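Local coordinates for sulfate adenylyltransferase (PDB 4DNX), which catalyses the transfer of the adenylyl group of ATP to sulfate, giving adenosine 5'-phosphosulfate and diphosphate, at residues D222-L230 with N258-M269; T179-I187 with F283-H291. All coordinates share one frame; numbering follows the deposited sequence.

Contact 1 of 2, residues D222-L230 with N258-M269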
loop_
_atom_site.group_PDB
_atom_site.type_symbol
_atom_site.label_atom_id
_atom_site.label_comp_id
_atom_site.label_asym_id
_atom_site.label_seq_id
_atom_site.Cartn_x
_atom_site.Cartn_y
_atom_site.Cartn_z
ATOM N N ASP A 222 16.833 5.239 -14.903
ATOM C CA ASP A 222 17.198 5.485 -13.525
ATOM C C ASP A 222 16.684 4.393 -12.591
ATOM O O ASP A 222 17.173 4.241 -11.457
ATOM C CB ASP A 222 16.547 6.813 -13.127
ATOM C CG ASP A 222 17.106 7.986 -13.898
ATOM O OD1 ASP A 222 18.341 8.170 -13.883
ATOM O OD2 ASP A 222 16.303 8.683 -14.559
ATOM N N GLY A 223 15.693 3.634 -13.048
ATOM C CA GLY A 223 15.126 2.623 -12.185
ATOM C C GLY A 223 14.260 1.657 -12.960
ATOM O O GLY A 223 13.938 1.918 -14.124
ATOM N N VAL A 224 13.934 0.540 -12.306
ATOM C CA VAL A 224 12.971 -0.465 -12.819
ATOM C C VAL A 224 11.845 -0.676 -11.801
ATOM O O VAL A 224 12.082 -0.736 -10.583
ATOM C CB VAL A 224 13.656 -1.810 -13.122
ATOM C CG1 VAL A 224 14.376 -2.386 -11.871
ATOM C CG2 VAL A 224 12.641 -2.845 -13.657
ATOM N N VAL A 225 10.607 -0.710 -12.310
ATOM C CA VAL A 225 9.459 -1.089 -11.510
ATOM C C VAL A 225 9.218 -2.564 -11.858
ATOM O O VAL A 225 8.965 -2.871 -13.056
ATOM C CB VAL A 225 8.212 -0.251 -11.875
ATOM C CG1 VAL A 225 7.017 -0.755 -11.004
ATOM C CG2 VAL A 225 8.456 1.252 -11.580
ATOM N N ILE A 226 9.285 -3.435 -10.841
ATOM C CA ILE A 226 8.993 -4.892 -11.016
ATOM C C ILE A 226 7.518 -4.926 -10.643
ATOM O O ILE A 226 7.154 -4.625 -9.499
ATOM C CB ILE A 226 9.837 -5.735 -10.073
ATOM C CG1 ILE A 226 11.344 -5.599 -10.449
ATOM C CG2 ILE A 226 9.382 -7.202 -10.204
ATOM C CD1 ILE A 226 12.349 -6.349 -9.561
ATOM N N HIS A 227 6.678 -5.208 -11.620
ATOM C CA HIS A 227 5.215 -5.035 -11.472
ATOM C C HIS A 227 4.657 -6.460 -11.445
ATOM O O HIS A 227 4.497 -7.089 -12.492
ATOM C CB HIS A 227 4.720 -4.208 -12.661
ATOM C CG HIS A 227 3.422 -3.481 -12.403
ATOM N ND1 HIS A 227 2.486 -3.276 -13.395
ATOM C CD2 HIS A 227 2.900 -2.953 -11.278
ATOM C CE1 HIS A 227 1.452 -2.608 -12.903
ATOM N NE2 HIS A 227 1.669 -2.407 -11.611
ATOM N N MET A 228 4.385 -6.954 -10.246
ATOM C CA MET A 228 4.034 -8.378 -10.076
ATOM C C MET A 228 2.541 -8.595 -10.277
ATOM O O MET A 228 1.707 -7.777 -9.824
ATOM C CB MET A 228 4.447 -8.878 -8.682
ATOM C CG MET A 228 6.054 -8.961 -8.430
ATOM S SD MET A 228 6.425 -9.490 -6.756
ATOM C CE MET A 228 5.614 -8.227 -5.740
ATOM N N LEU A 229 2.198 -9.661 -10.991
ATOM C CA LEU A 229 0.788 -9.935 -11.224
ATOM C C LEU A 229 0.317 -10.693 -9.982
ATOM O O LEU A 229 0.758 -11.819 -9.725
ATOM C CB LEU A 229 0.598 -10.741 -12.524
ATOM C CG LEU A 229 -0.838 -11.260 -12.746
ATOM C CD1 LEU A 229 -1.918 -10.161 -12.517
ATOM C CD2 LEU A 229 -0.873 -11.798 -14.156
ATOM N N LEU A 230 -0.563 -10.066 -9.192
ATOM C CA LEU A 230 -1.118 -10.661 -7.991
ATOM C C LEU A 230 -2.399 -11.427 -8.334
ATOM O O LEU A 230 -3.191 -10.977 -9.158
ATOM C CB LEU A 230 -1.492 -9.549 -6.989
ATOM C CG LEU A 230 -0.278 -8.660 -6.706
ATOM C CD1 LEU A 230 -0.748 -7.446 -5.888
ATOM C CD2 LEU A 230 0.823 -9.391 -5.976
ATOM N N ASN A 258 18.557 2.824 -4.738
ATOM C CA ASN A 258 17.481 3.578 -5.387
ATOM C C ASN A 258 17.330 3.268 -6.889
ATOM O O ASN A 258 17.264 4.190 -7.730
ATOM C CB ASN A 258 17.669 5.093 -5.156
ATOM C CG ASN A 258 16.413 5.877 -5.586
ATOM O OD1 ASN A 258 15.295 5.347 -5.452
ATOM N ND2 ASN A 258 16.586 7.088 -6.128
ATOM N N THR A 259 17.320 1.970 -7.244
ATOM C CA THR A 259 17.099 1.578 -8.644
ATOM C C THR A 259 15.945 0.617 -8.831
ATOM O O THR A 259 15.584 0.362 -9.963
ATOM C CB THR A 259 18.384 0.969 -9.288
ATOM O OG1 THR A 259 18.757 -0.203 -8.552
ATOM C CG2 THR A 259 19.492 1.960 -9.261
ATOM N N VAL A 260 15.358 0.099 -7.748
ATOM C CA VAL A 260 14.274 -0.903 -7.907
ATOM C C VAL A 260 13.046 -0.521 -7.080
ATOM O O VAL A 260 13.216 -0.074 -5.940
ATOM C CB VAL A 260 14.734 -2.310 -7.468
ATOM C CG1 VAL A 260 13.577 -3.348 -7.632
ATOM C CG2 VAL A 260 15.974 -2.737 -8.246
ATOM N N MET A 261 11.840 -0.659 -7.673
ATOM C CA MET A 261 10.587 -0.583 -6.957
ATOM C C MET A 261 9.846 -1.897 -7.141
ATOM O O MET A 261 9.557 -2.255 -8.263
ATOM C CB MET A 261 9.722 0.524 -7.556
ATOM C CG MET A 261 9.958 1.865 -7.000
ATOM S SD MET A 261 8.982 3.080 -7.941
ATOM C CE MET A 261 7.330 2.433 -7.691
ATOM N N VAL A 262 9.556 -2.594 -6.041
ATOM C CA VAL A 262 8.813 -3.879 -6.079
ATOM C C VAL A 262 7.334 -3.621 -5.763
ATOM O O VAL A 262 6.982 -3.064 -4.689
ATOM C CB VAL A 262 9.416 -4.913 -5.116
ATOM C CG1 VAL A 262 8.643 -6.244 -5.162
ATOM C CG2 VAL A 262 10.902 -5.198 -5.496
ATOM N N THR A 263 6.478 -3.993 -6.710
ATOM C CA THR A 263 5.065 -3.554 -6.643
ATOM C C THR A 263 4.233 -4.635 -7.265
ATOM O O THR A 263 4.757 -5.597 -7.849
ATOM C CB THR A 263 4.801 -2.291 -7.502
ATOM O OG1 THR A 263 4.930 -2.613 -8.890
ATOM C CG2 THR A 263 5.745 -1.120 -7.114
ATOM N N GLY A 264 2.927 -4.445 -7.202
ATOM C CA GLY A 264 2.006 -5.424 -7.797
ATOM C C GLY A 264 0.654 -4.847 -8.152
ATOM O O GLY A 264 0.254 -3.762 -7.660
ATOM N N TYR A 265 -0.077 -5.581 -8.994
ATOM C CA TYR A 265 -1.395 -5.127 -9.385
ATOM C C TYR A 265 -2.293 -6.347 -9.538
ATOM O O TYR A 265 -1.820 -7.473 -9.569
ATOM C CB TYR A 265 -1.317 -4.345 -10.710
ATOM C CG TYR A 265 -0.996 -5.205 -11.915
ATOM C CD1 TYR A 265 0.273 -5.730 -12.102
ATOM C CD2 TYR A 265 -2.022 -5.582 -12.807
ATOM C CE1 TYR A 265 0.547 -6.522 -13.175
ATOM C CE2 TYR A 265 -1.753 -6.406 -13.899
ATOM C CZ TYR A 265 -0.470 -6.880 -14.048
ATOM O OH TYR A 265 -0.184 -7.658 -15.141
ATOM N N GLY A 266 -3.595 -6.085 -9.634
ATOM C CA GLY A 266 -4.571 -7.194 -9.758
ATOM C C GLY A 266 -5.465 -7.050 -10.986
ATOM O O GLY A 266 -6.165 -6.046 -11.128
ATOM N N PHE A 267 -5.441 -8.086 -11.849
ATOM C CA PHE A 267 -6.202 -8.093 -13.105
ATOM C C PHE A 267 -6.124 -9.531 -13.704
ATOM O O PHE A 267 -5.034 -10.110 -13.776
ATOM C CB PHE A 267 -5.559 -7.124 -14.113
ATOM C CG PHE A 267 -6.274 -7.056 -15.448
ATOM C CD1 PHE A 267 -7.585 -6.549 -15.537
ATOM C CD2 PHE A 267 -5.636 -7.485 -16.603
ATOM C CE1 PHE A 267 -8.230 -6.477 -16.787
ATOM C CE2 PHE A 267 -6.268 -7.416 -17.843
ATOM C CZ PHE A 267 -7.591 -6.894 -17.921
ATOM N N ASP A 268 -7.254 -10.106 -14.112
ATOM C CA ASP A 268 -7.196 -11.492 -14.620
ATOM C C ASP A 268 -6.533 -11.506 -15.992
ATOM O O ASP A 268 -6.905 -10.741 -16.873
ATOM C CB ASP A 268 -8.602 -12.116 -14.693
ATOM C CG ASP A 268 -9.163 -12.482 -13.315
ATOM O OD1 ASP A 268 -8.393 -12.536 -12.323
ATOM O OD2 ASP A 268 -10.391 -12.747 -13.212
ATOM N N MET A 269 -5.543 -12.390 -16.161
ATOM C CA MET A 269 -4.894 -12.550 -17.463
ATOM C C MET A 269 -5.888 -12.882 -18.587
ATOM O O MET A 269 -6.798 -13.720 -18.403
ATOM C CB MET A 269 -3.862 -13.693 -17.395
ATOM C CG MET A 269 -2.670 -13.444 -16.486
ATOM S SD MET A 269 -1.777 -15.026 -16.166
ATOM C CE MET A 269 -1.184 -15.424 -17.806
HETATM O O HOH W 1 18.535 5.821 -9.690
HETATM O O HOH W 2 -4.510 -12.780 -11.673
#
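The imidazole of H227 lies against the phenol ring of Y265 in an offset stack, with centroids 4.5 Å apart and planes 24° from parallel. Y265 CD1 sits over the centre of the imidazole, 3.4 Å from H227 CE1. At the edge of the same imidazole, in its plane, T263 OG1 approaches H227 CD2 to 3.2 Å. That hydroxyl donates to I226 O (3.1 Å from T263 OG1), from 40° above the carbonyl plane; because I226 O takes T263 N as well, one residue grips this oxygen twice. The hydroxyl is put there by a chi1 of 68°, which sets T263 OG1 between its own backbone N and carbonyl carbon. L229 CD1 meets Y265 CZ at 3.9 Å, while L229 CD2 and M269 CG are tightly packed at 3.4 Å.

Apart from M269, in the loop beyond, these side chains stand on two neighbouring parallel strands, 223-230 and 260-266, joined through helix 240-254 as a beta-alpha-beta unit of the Rossmann-like sheet. Seven backbone bonds, from V224 N to T259 O through L230 N to Y265 O, fix the register, which pairs V224 with V260 and H227 with T263. On the other face, the side of helix 240-254, I226 CD1 touches V260 CG1 at 3.8 Å and M228 CE reaches V262 CG1 at 3.7 Å. Near the start of the pair, one water donates to both D222 O and N258 O. In the second shell, Y51 hydrogen-bonds to H227 NE2, with R284 at ND1 probably helping to fix its rotation, and E189 of the second subunit accepts from V262 N.

Contact 2 of 2, residues T179-I187 with F283-H291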
loop_
_atom_site.group_PDB
_atom_site.type_symbol
_atom_site.label_atom_id
_atom_site.label_comp_id
_atom_site.label_asym_id
_atom_site.label_seq_id
_atom_site.Cartn_x
_atom_site.Cartn_y
_atom_site.Cartn_z
ATOM N N THR A 179 -1.655 1.164 -6.442
ATOM C CA THR A 179 -2.392 1.820 -7.505
ATOM C C THR A 179 -1.419 2.452 -8.481
ATOM O O THR A 179 -0.245 2.702 -8.134
ATOM C CB THR A 179 -3.310 2.939 -6.947
ATOM O OG1 THR A 179 -2.511 3.939 -6.278
ATOM C CG2 THR A 179 -4.337 2.326 -5.967
ATOM N N ALA A 180 -1.899 2.743 -9.694
ATOM C CA ALA A 180 -1.069 3.515 -10.662
ATOM C C ALA A 180 -0.777 4.904 -10.069
ATOM O O ALA A 180 0.296 5.472 -10.309
ATOM C CB ALA A 180 -1.827 3.704 -11.977
ATOM N N VAL A 181 -1.737 5.453 -9.319
ATOM C CA VAL A 181 -1.597 6.754 -8.682
ATOM C C VAL A 181 -0.361 6.748 -7.741
ATOM O O VAL A 181 0.494 7.661 -7.805
ATOM C CB VAL A 181 -2.893 7.136 -7.904
ATOM C CG1 VAL A 181 -2.662 8.373 -7.025
ATOM C CG2 VAL A 181 -4.092 7.312 -8.903
ATOM N N GLU A 182 -0.254 5.711 -6.918
ATOM C CA GLU A 182 0.836 5.691 -5.914
ATOM C C GLU A 182 2.180 5.354 -6.572
ATOM O O GLU A 182 3.215 5.903 -6.131
ATOM C CB GLU A 182 0.518 4.689 -4.809
ATOM C CG GLU A 182 1.560 4.644 -3.631
ATOM C CD GLU A 182 1.869 6.010 -2.947
ATOM O OE1 GLU A 182 1.089 6.993 -3.057
ATOM O OE2 GLU A 182 2.909 6.078 -2.233
ATOM N N ILE A 183 2.168 4.500 -7.593
ATOM C CA ILE A 183 3.449 4.211 -8.321
ATOM C C ILE A 183 3.964 5.514 -8.955
ATOM O O ILE A 183 5.178 5.853 -8.818
ATOM C CB ILE A 183 3.239 3.121 -9.343
ATOM C CG1 ILE A 183 3.042 1.794 -8.607
ATOM C CG2 ILE A 183 4.406 3.025 -10.274
ATOM C CD1 ILE A 183 2.672 0.579 -9.523
ATOM N N ARG A 184 3.064 6.289 -9.613
ATOM C CA ARG A 184 3.458 7.603 -10.185
ATOM C C ARG A 184 4.039 8.560 -9.110
ATOM O O ARG A 184 5.073 9.210 -9.346
ATOM C CB ARG A 184 2.224 8.223 -10.949
ATOM C CG ARG A 184 2.392 9.501 -11.780
ATOM C CD ARG A 184 1.097 9.639 -12.652
ATOM N NE ARG A 184 1.184 8.936 -13.963
ATOM C CZ ARG A 184 1.720 9.495 -15.050
ATOM N NH1 ARG A 184 2.265 10.736 -14.996
ATOM N NH2 ARG A 184 1.797 8.820 -16.189
ATOM N N HIS A 185 3.417 8.626 -7.926
ATOM C CA HIS A 185 3.918 9.493 -6.837
ATOM C C HIS A 185 5.318 9.076 -6.416
ATOM O O HIS A 185 6.192 9.943 -6.274
ATOM C CB HIS A 185 2.998 9.379 -5.618
ATOM C CG HIS A 185 1.698 10.102 -5.770
ATOM N ND1 HIS A 185 0.533 9.677 -5.151
ATOM C CD2 HIS A 185 1.359 11.187 -6.496
ATOM C CE1 HIS A 185 -0.452 10.495 -5.470
ATOM N NE2 HIS A 185 0.022 11.428 -6.267
ATOM N N GLU A 186 5.497 7.764 -6.209
ATOM C CA GLU A 186 6.791 7.217 -5.779
ATOM C C GLU A 186 7.908 7.397 -6.814
ATOM O O GLU A 186 9.035 7.735 -6.435
ATOM C CB GLU A 186 6.665 5.757 -5.374
ATOM C CG GLU A 186 7.987 5.088 -5.011
ATOM C CD GLU A 186 7.825 3.882 -4.094
ATOM O OE1 GLU A 186 8.872 3.415 -3.596
ATOM O OE2 GLU A 186 6.664 3.406 -3.869
ATOM N N ILE A 187 7.613 7.181 -8.101
ATOM C CA ILE A 187 8.616 7.472 -9.170
ATOM C C ILE A 187 9.036 8.933 -9.068
ATOM O O ILE A 187 10.236 9.290 -9.156
ATOM C CB ILE A 187 8.051 7.172 -10.578
ATOM C CG1 ILE A 187 7.968 5.650 -10.770
ATOM C CG2 ILE A 187 8.921 7.839 -11.661
ATOM C CD1 ILE A 187 7.152 5.201 -12.006
ATOM N N PHE A 283 -1.402 0.546 -19.488
ATOM C CA PHE A 283 -1.448 0.794 -18.046
ATOM C C PHE A 283 -0.090 1.081 -17.399
ATOM O O PHE A 283 -0.021 1.776 -16.370
ATOM C CB PHE A 283 -2.341 -0.188 -17.255
ATOM C CG PHE A 283 -1.870 -1.618 -17.167
ATOM C CD1 PHE A 283 -0.916 -2.006 -16.224
ATOM C CD2 PHE A 283 -2.563 -2.601 -17.890
ATOM C CE1 PHE A 283 -0.562 -3.402 -16.089
ATOM C CE2 PHE A 283 -2.238 -3.975 -17.786
ATOM C CZ PHE A 283 -1.245 -4.384 -16.868
ATOM N N ARG A 284 0.971 0.623 -18.068
ATOM C CA ARG A 284 2.312 0.939 -17.587
ATOM C C ARG A 284 2.636 2.397 -17.848
ATOM O O ARG A 284 3.383 3.029 -17.078
ATOM C CB ARG A 284 3.361 0.000 -18.206
ATOM C CG ARG A 284 3.715 -1.205 -17.331
ATOM C CD ARG A 284 2.575 -2.042 -17.114
ATOM N NE ARG A 284 2.696 -3.235 -16.231
ATOM C CZ ARG A 284 2.580 -4.522 -16.585
ATOM N NH1 ARG A 284 2.540 -4.906 -17.859
ATOM N NH2 ARG A 284 2.493 -5.461 -15.634
ATOM N N GLN A 285 2.133 2.955 -18.939
ATOM C CA GLN A 285 2.326 4.408 -19.162
ATOM C C GLN A 285 1.564 5.155 -18.083
ATOM O O GLN A 285 2.088 6.139 -17.511
ATOM C CB GLN A 285 1.875 4.836 -20.566
ATOM C CG GLN A 285 2.124 6.348 -20.811
ATOM C CD GLN A 285 1.804 6.798 -22.228
ATOM O OE1 GLN A 285 2.079 6.089 -23.206
ATOM N NE2 GLN A 285 1.276 8.023 -22.351
ATOM N N ASN A 286 0.333 4.708 -17.796
ATOM C CA ASN A 286 -0.430 5.373 -16.713
ATOM C C ASN A 286 0.267 5.399 -15.333
ATOM O O ASN A 286 0.189 6.384 -14.624
ATOM C CB ASN A 286 -1.853 4.792 -16.600
ATOM C CG ASN A 286 -2.798 5.438 -17.580
ATOM O OD1 ASN A 286 -2.542 6.547 -18.056
ATOM N ND2 ASN A 286 -3.920 4.779 -17.850
ATOM N N MET A 287 0.977 4.327 -14.998
ATOM C CA MET A 287 1.701 4.250 -13.735
ATOM C C MET A 287 3.030 5.057 -13.763
ATOM O O MET A 287 3.578 5.320 -12.690
ATOM C CB MET A 287 1.868 2.790 -13.302
ATOM C CG MET A 287 3.119 2.183 -13.831
ATOM S SD MET A 287 3.115 0.403 -13.443
ATOM C CE MET A 287 4.809 0.015 -13.983
ATOM N N GLY A 288 3.475 5.548 -14.951
ATOM C CA GLY A 288 4.629 6.440 -15.018
ATOM C C GLY A 288 5.890 5.842 -15.646
ATOM O O GLY A 288 6.941 6.504 -15.676
ATOM N N ALA A 289 5.793 4.602 -16.127
ATOM C CA ALA A 289 6.951 3.985 -16.795
ATOM C C ALA A 289 7.142 4.602 -18.171
ATOM O O ALA A 289 6.149 4.925 -18.863
ATOM C CB ALA A 289 6.783 2.472 -16.911
ATOM N N THR A 290 8.407 4.755 -18.571
ATOM C CA THR A 290 8.745 5.299 -19.872
ATOM C C THR A 290 9.078 4.207 -20.894
ATOM O O THR A 290 9.075 4.476 -22.113
ATOM C CB THR A 290 9.924 6.325 -19.790
ATOM O OG1 THR A 290 11.071 5.692 -19.226
ATOM C CG2 THR A 290 9.588 7.544 -18.950
ATOM N N HIS A 291 9.417 3.011 -20.401
ATOM C CA HIS A 291 9.839 1.873 -21.219
ATOM C C HIS A 291 9.208 0.602 -20.649
ATOM O O HIS A 291 9.062 0.480 -19.438
ATOM C CB HIS A 291 11.367 1.773 -21.203
ATOM C CG HIS A 291 12.027 2.919 -21.894
ATOM N ND1 HIS A 291 12.241 4.142 -21.280
ATOM C CD2 HIS A 291 12.479 3.053 -23.162
ATOM C CE1 HIS A 291 12.798 4.975 -22.137
ATOM N NE2 HIS A 291 12.955 4.339 -23.287
#
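A Schellman motif closes helix 274-287 at G288, and the first turns of helix 180-190 pack against this C-terminal end; the two short helical segments approach to 8.9 Å at 50° between their directions. G288 has a positive phi, and its N and that of A289 bond back into the last turn. A side chain at G288 would press on I187 CD1 and on the preceding carbonyl oxygen.

R184 supplies the polar part of the contact. Its CG is anti to the backbone N and the chain bends at chi3 (-89°), bringing the guanidinium edge-on to the carbonyls of the last turn. R184 NE donates to N286 O at 2.8 Å with an N-H...O angle of 165°, N286 O lying in the guanidinium plane. R184 NH2 adds weak bonds to N286 O and to Q285 O (3.0 Å), and G288 CA lies over one face of the group. A leucine in its place would probably leave N286 O without its straight N-H donor and I2 O without the NH1 donor. The positive group at a helix C-terminus probably also suits the helix dipole.

The apolar part centres on M287: I183 CG2 touches M287 CG at 3.9 Å, and A180 CB meets M287 CB at 4.0 Å. I187 CD1 lies against the backbone carbonyl oxygen M287 O, at 3.6 Å.

Beyond the pair, R184 NH1 donates to I2 O. M287 and I183 rest on strand 223-230, I187 reaches strand 195-200, and E182 turns to a salt bridge with R178 of the second subunit.

Contact 1 is nested along the chain inside the loop closed by contact 2, and their centres lie 10 Å apart. Contact 1 is a pair of strands in the parallel sheet; contact 2 is the helix pair packed on one of its faces. They meet directly: H227 ND1 of contact 1 and R284 NE of contact 2 are 2.8 Å apart, a probable hydrogen bond, and M287 SD lies 3.5 Å from H227 CE1. F283 CZ approaches Y265 CE2 to 3.6 Å. Strand 260-266 is followed in the chain by helix 274-287. Both contacts also touch the second subunit.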